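Local coordinates for sensor protein (Bacteroides thetaiotaomicron, PDB 2X7X), which binds fructose through this periplasmic domain of a hybrid two-component sensor, whose histidine kinase part probably passes the signal on by autophosphorylation, at residues D46-Q51 against A73-P78; E82-G87 against K101-I106. All blocks are in the same frame, centred on the assembly; numbering follows the deposited sequence.

Both interactions lie in the lobe of the periplasmic binding protein domain built on the parallel sheet that begins with strand 8-13. Following the chain, 46-51, at the start of helix 48-60, opens interaction 1. Strand 65-68 leads into helix 73-85, whose first turns close the loop against 46-51. The same helix runs on to its C-terminal end, where 82-87 opens interaction 2. Strand 90-93 and the loop after it then bring 101-106 back to that end. The two loops follow in series and neither nest nor cross. The centres of the two contacts are about 15 Å apart. Helix 73-85 is thus tied at its start to a neighbouring helix and at its end to the approach to strand 104-108.

Interaction 1: D46-Q51 against A73-P78; sequences DDNSKQ and AAPMTP
The first turns of helix 48-60 and helix 73-85 meet here, with Asn48 and Pro75 as the nearest pair of CA atoms, 6.9 Å apart. Both helices belong to the alpha/beta lobe of a periplasmic binding protein fold, and each follows a strand of its parallel sheet. Asp47 is the N-cap of the first helix. Its OD2 accepts from Lys50 N at 3.1 Å through the anti lone pair. Across the contact, Met76 is bent at chi2 and chi3, which brings its SD and CE to Asn48 and Gln51. The methyl CE lies against both amide oxygens, 3.5 Å from Gln51 OE1. On its other branch Asn48 sets ND2 beside the Pro75 ring, 3.7 Å from CG. The amides also have polar partners in the loop before helix 73-85. Asn48 bonds to the side chains of Asn71 and Glu72, while Gln51 bonds to Asn71 N and Ser69 O. An alanine in place of Asn48 would probably leave the Asn71 and Glu72 side chains without these amide bonds and open a gap beside the Met76 methyl. Gln51 puts CG anti to its backbone N (chi1 -160°) and then runs extended toward that loop. Its side chain is about 7 Å from that of Arg95, a fructose-binding residue. Along the way, Gln51 CB passes 4.0 Å from Met76 SD.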
loop_
_atom_site.group_PDB
_atom_site.type_symbol
_atom_site.label_atom_id
_atom_site.label_comp_id
_atom_site.label_asym_id
_atom_site.label_seq_id
_atom_site.Cartn_x
_atom_site.Cartn_y
_atom_site.Cartn_z
ATOM N N ASP A 46 4.770 -6.254 -29.812
ATOM C CA ASP A 46 3.366 -6.483 -30.204
ATOM C C ASP A 46 3.168 -7.177 -31.554
ATOM O O ASP A 46 2.104 -7.058 -32.176
ATOM C CB ASP A 46 2.560 -5.178 -30.118
ATOM C CG ASP A 46 2.765 -4.455 -28.789
ATOM O OD1 ASP A 46 2.362 -5.005 -27.737
ATOM O OD2 ASP A 46 3.352 -3.346 -28.788
ATOM N N ASP A 47 4.190 -7.932 -31.965
ATOM C CA ASP A 47 4.261 -8.583 -33.281
ATOM C C ASP A 47 4.513 -10.100 -33.157
ATOM O O ASP A 47 5.508 -10.537 -32.565
ATOM C CB ASP A 47 5.353 -7.912 -34.143
ATOM C CG ASP A 47 5.397 -8.450 -35.573
ATOM O OD1 ASP A 47 4.645 -7.934 -36.437
ATOM O OD2 ASP A 47 6.189 -9.390 -35.835
ATOM N N ASN A 48 3.608 -10.883 -33.740
ATOM C CA ASN A 48 3.642 -12.348 -33.663
ATOM C C ASN A 48 4.890 -12.995 -34.257
ATOM O O ASN A 48 5.395 -14.000 -33.728
ATOM C CB ASN A 48 2.388 -12.947 -34.306
ATOM C CG ASN A 48 1.113 -12.638 -33.522
ATOM O OD1 ASN A 48 1.109 -12.619 -32.290
ATOM N ND2 ASN A 48 0.024 -12.399 -34.240
ATOM N N SER A 49 5.387 -12.415 -35.351
ATOM C CA SER A 49 6.632 -12.869 -35.973
ATOM C C SER A 49 7.823 -12.693 -35.051
ATOM O O SER A 49 8.569 -13.643 -34.822
ATOM C CB SER A 49 6.869 -12.169 -37.305
ATOM O OG SER A 49 5.839 -12.522 -38.210
ATOM N N LYS A 50 7.991 -11.492 -34.512
ATOM C CA LYS A 50 9.122 -11.219 -33.641
ATOM C C LYS A 50 9.083 -12.188 -32.462
ATOM O O LYS A 50 10.119 -12.737 -32.073
ATOM C CB LYS A 50 9.113 -9.761 -33.158
ATOM C CG LYS A 50 10.452 -9.018 -33.233
ATOM C CD LYS A 50 11.426 -9.418 -32.129
ATOM N N GLN A 51 7.890 -12.417 -31.908
ATOM C CA GLN A 51 7.768 -13.346 -30.787
ATOM C C GLN A 51 8.144 -14.811 -31.145
ATOM O O GLN A 51 8.756 -15.513 -30.334
ATOM C CB GLN A 51 6.405 -13.239 -30.090
ATOM C CG GLN A 51 6.444 -13.825 -28.676
ATOM C CD GLN A 51 5.194 -13.567 -27.872
ATOM O OE1 GLN A 51 4.080 -13.795 -28.331
ATOM N NE2 GLN A 51 5.375 -13.114 -26.652
ATOM N N ALA A 73 -3.382 -15.524 -28.946
ATOM C CA ALA A 73 -3.508 -16.930 -28.547
ATOM C C ALA A 73 -3.270 -17.926 -29.677
ATOM O O ALA A 73 -2.429 -18.821 -29.558
ATOM C CB ALA A 73 -4.867 -17.181 -27.901
ATOM N N ALA A 74 -4.015 -17.760 -30.763
ATOM C CA ALA A 74 -3.958 -18.667 -31.902
ATOM C C ALA A 74 -2.577 -18.755 -32.589
ATOM O O ALA A 74 -2.012 -19.851 -32.678
ATOM C CB ALA A 74 -5.066 -18.320 -32.923
ATOM N N PRO A 75 -2.025 -17.607 -33.062
ATOM C CA PRO A 75 -0.774 -17.664 -33.812
ATOM C C PRO A 75 0.395 -18.186 -33.000
ATOM O O PRO A 75 1.300 -18.788 -33.566
ATOM C CB PRO A 75 -0.529 -16.208 -34.199
ATOM C CG PRO A 75 -1.883 -15.575 -34.158
ATOM C CD PRO A 75 -2.540 -16.227 -32.988
ATOM N N MET A 76 0.380 -17.987 -31.691
ATOM C CA MET A 76 1.516 -18.409 -30.888
ATOM C C MET A 76 1.433 -19.858 -30.402
ATOM O O MET A 76 2.433 -20.418 -29.935
ATOM C CB MET A 76 1.719 -17.461 -29.707
ATOM C CG MET A 76 3.180 -17.051 -29.508
ATOM S SD MET A 76 3.898 -16.257 -30.984
ATOM C CE MET A 76 2.661 -15.027 -31.339
ATOM N N THR A 77 0.254 -20.462 -30.511
ATOM C CA THR A 77 0.057 -21.836 -30.039
ATOM C C THR A 77 1.051 -22.823 -30.676
ATOM O O THR A 77 1.793 -23.480 -29.954
ATOM C CB THR A 77 -1.421 -22.307 -30.181
ATOM O OG1 THR A 77 -2.254 -21.516 -29.327
ATOM C CG2 THR A 77 -1.574 -23.782 -29.792
ATOM N N PRO A 78 1.098 -22.906 -32.022
ATOM C CA PRO A 78 2.080 -23.837 -32.608
ATOM C C PRO A 78 3.504 -23.608 -32.077
ATOM O O PRO A 78 4.207 -24.573 -31.729
ATOM C CB PRO A 78 2.000 -23.551 -34.117
ATOM C CG PRO A 78 1.187 -22.281 -34.260
ATOM C CD PRO A 78 0.315 -22.203 -33.057
#

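Interaction 2: E82-G87 against K101-I106; sequences EAYQKG and KYTAYI
Tyr84, in the last turn of helix 73-85, lays its ring against the backbone of Lys101 and Tyr102 just before strand 104-108. The contact belongs to the alpha/beta lobe of the periplasmic binding protein fold, on its surface. Tyr84 CB starts 3.5 Å from Lys101 O. With CG anti to the backbone N (chi1 -164°), the ring lies over the backbone at Lys101 and Tyr102. CG lies near the Lys101 carbonyl group. The two ring edges then part company. On one, Tyr84 CD2 meets the aliphatic start of Lys101, 3.6 Å from Lys101 CB, and CE2 faces Lys101 CA. On the other, CD1 touches Tyr102 CA and N, and Tyr84 CE1 comes to 3.5 Å from Tyr102 C. One ring face is covered by this peptide: Tyr102 N sits above the ring centre, and Lys101 C lies toward the rim. Thr103 OG1 is in the ring plane, at the edge, 3.8 Å from Tyr84 CE1, and it accepts a hydrogen bond from Val90 N in strand 90-93. At the tip, Tyr84 OH is 3.8 Å from Tyr102 O, and CZ is also close to that oxygen. The Lys101 side chain crosses that of Tyr84 at about a right angle and leads its amine away. The contact is therefore mainly van der Waals: a broad aromatic face rests on a peptide unit, and contact with the Lys101 side chain is through its methylene groups, not its charge.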
loop_
_atom_site.group_PDB
_atom_site.type_symbol
_atom_site.label_atom_id
_atom_site.label_comp_id
_atom_site.label_asym_id
_atom_site.label_seq_id
_atom_site.Cartn_x
_atom_site.Cartn_y
_atom_site.Cartn_z
ATOM N N GLU A 82 5.970 -26.402 -30.077
ATOM C CA GLU A 82 7.345 -26.751 -30.452
ATOM C C GLU A 82 8.271 -26.784 -29.246
ATOM O O GLU A 82 8.860 -27.826 -28.941
ATOM C CB GLU A 82 7.909 -25.776 -31.475
ATOM C CG GLU A 82 7.228 -25.814 -32.816
ATOM C CD GLU A 82 7.835 -24.815 -33.770
ATOM O OE1 GLU A 82 7.149 -24.421 -34.747
ATOM O OE2 GLU A 82 9.006 -24.422 -33.535
ATOM N N ALA A 83 8.393 -25.655 -28.552
ATOM C CA ALA A 83 9.228 -25.599 -27.358
ATOM C C ALA A 83 8.871 -26.710 -26.367
ATOM O O ALA A 83 9.750 -27.264 -25.709
ATOM C CB ALA A 83 9.124 -24.251 -26.704
ATOM N N TYR A 84 7.589 -27.048 -26.278
ATOM C CA TYR A 84 7.158 -28.106 -25.369
ATOM C C TYR A 84 7.559 -29.519 -25.846
ATOM O O TYR A 84 8.098 -30.294 -25.050
ATOM C CB TYR A 84 5.656 -28.009 -25.067
ATOM C CG TYR A 84 5.198 -28.806 -23.857
ATOM C CD1 TYR A 84 5.594 -28.452 -22.568
ATOM C CD2 TYR A 84 4.354 -29.912 -24.006
ATOM C CE1 TYR A 84 5.167 -29.181 -21.454
ATOM C CE2 TYR A 84 3.917 -30.646 -22.905
ATOM C CZ TYR A 84 4.325 -30.275 -21.633
ATOM O OH TYR A 84 3.888 -31.002 -20.544
ATOM N N GLN A 85 7.316 -29.848 -27.119
ATOM C CA GLN A 85 7.694 -31.175 -27.655
ATOM C C GLN A 85 9.214 -31.366 -27.735
ATOM O O GLN A 85 9.717 -32.476 -27.576
ATOM C CB GLN A 85 7.000 -31.496 -29.000
ATOM C CG GLN A 85 7.490 -30.706 -30.237
ATOM C CD GLN A 85 6.734 -31.061 -31.551
ATOM O OE1 GLN A 85 6.000 -32.055 -31.627
ATOM N NE2 GLN A 85 6.930 -30.239 -32.589
ATOM N N LYS A 86 9.932 -30.266 -27.942
ATOM C CA LYS A 86 11.392 -30.230 -27.876
ATOM C C LYS A 86 11.937 -30.410 -26.438
ATOM O O LYS A 86 13.141 -30.258 -26.201
ATOM C CB LYS A 86 11.879 -28.904 -28.469
ATOM C CG LYS A 86 13.263 -28.924 -29.080
ATOM C CD LYS A 86 13.472 -27.719 -30.010
ATOM N N GLY A 87 11.056 -30.722 -25.487
ATOM C CA GLY A 87 11.452 -31.003 -24.103
ATOM C C GLY A 87 11.729 -29.826 -23.166
ATOM O O GLY A 87 11.917 -30.042 -21.961
ATOM N N LYS A 101 -0.240 -27.722 -23.830
ATOM C CA LYS A 101 1.127 -28.152 -24.008
ATOM C C LYS A 101 2.066 -27.072 -23.493
ATOM O O LYS A 101 2.655 -26.309 -24.262
ATOM C CB LYS A 101 1.379 -28.552 -25.469
ATOM C CG LYS A 101 0.663 -29.874 -25.851
ATOM C CD LYS A 101 0.849 -30.257 -27.337
ATOM C CE LYS A 101 0.387 -31.687 -27.624
ATOM N NZ LYS A 101 -1.023 -31.896 -27.168
ATOM N N TYR A 102 2.164 -27.023 -22.166
ATOM C CA TYR A 102 2.993 -26.065 -21.427
ATOM C C TYR A 102 3.227 -26.667 -20.041
ATOM O O TYR A 102 2.494 -27.557 -19.615
ATOM C CB TYR A 102 2.313 -24.671 -21.334
ATOM C CG TYR A 102 0.983 -24.670 -20.602
ATOM C CD1 TYR A 102 0.939 -24.641 -19.204
ATOM C CD2 TYR A 102 -0.232 -24.719 -21.293
ATOM C CE1 TYR A 102 -0.275 -24.666 -18.500
ATOM C CE2 TYR A 102 -1.466 -24.727 -20.592
ATOM C CZ TYR A 102 -1.464 -24.706 -19.192
ATOM O OH TYR A 102 -2.634 -24.728 -18.462
ATOM N N THR A 103 4.234 -26.192 -19.327
ATOM C CA THR A 103 4.541 -26.778 -18.024
ATOM C C THR A 103 3.675 -26.199 -16.894
ATOM O O THR A 103 3.125 -26.942 -16.070
ATOM C CB THR A 103 6.025 -26.604 -17.677
ATOM O OG1 THR A 103 6.825 -26.902 -18.833
ATOM C CG2 THR A 103 6.407 -27.509 -16.523
ATOM N N ALA A 104 3.572 -24.870 -16.851
ATOM C CA ALA A 104 2.803 -24.194 -15.805
ATOM C C ALA A 104 2.264 -22.842 -16.243
ATOM O O ALA A 104 2.864 -22.148 -17.067
ATOM C CB ALA A 104 3.638 -24.046 -14.524
ATOM N N TYR A 105 1.119 -22.483 -15.679
ATOM C CA TYR A 105 0.486 -21.196 -15.943
ATOM C C TYR A 105 0.458 -20.360 -14.670
ATOM O O TYR A 105 0.118 -20.860 -13.599
ATOM C CB TYR A 105 -0.940 -21.389 -16.480
ATOM C CG TYR A 105 -1.720 -20.097 -16.602
ATOM C CD1 TYR A 105 -1.339 -19.109 -17.520
ATOM C CD2 TYR A 105 -2.824 -19.847 -15.788
ATOM C CE1 TYR A 105 -2.039 -17.904 -17.620
ATOM C CE2 TYR A 105 -3.539 -18.645 -15.887
ATOM C CZ TYR A 105 -3.142 -17.683 -16.806
ATOM O OH TYR A 105 -3.846 -16.496 -16.905
ATOM N N ILE A 106 0.835 -19.091 -14.791
ATOM C CA ILE A 106 0.591 -18.131 -13.711
ATOM C C ILE A 106 0.008 -16.816 -14.235
ATOM O O ILE A 106 0.463 -16.267 -15.242
ATOM C CB ILE A 106 1.848 -17.873 -12.862
ATOM C CG1 ILE A 106 1.501 -16.992 -11.659
ATOM C CG2 ILE A 106 2.948 -17.266 -13.712
ATOM C CD1 ILE A 106 2.677 -16.669 -10.754
#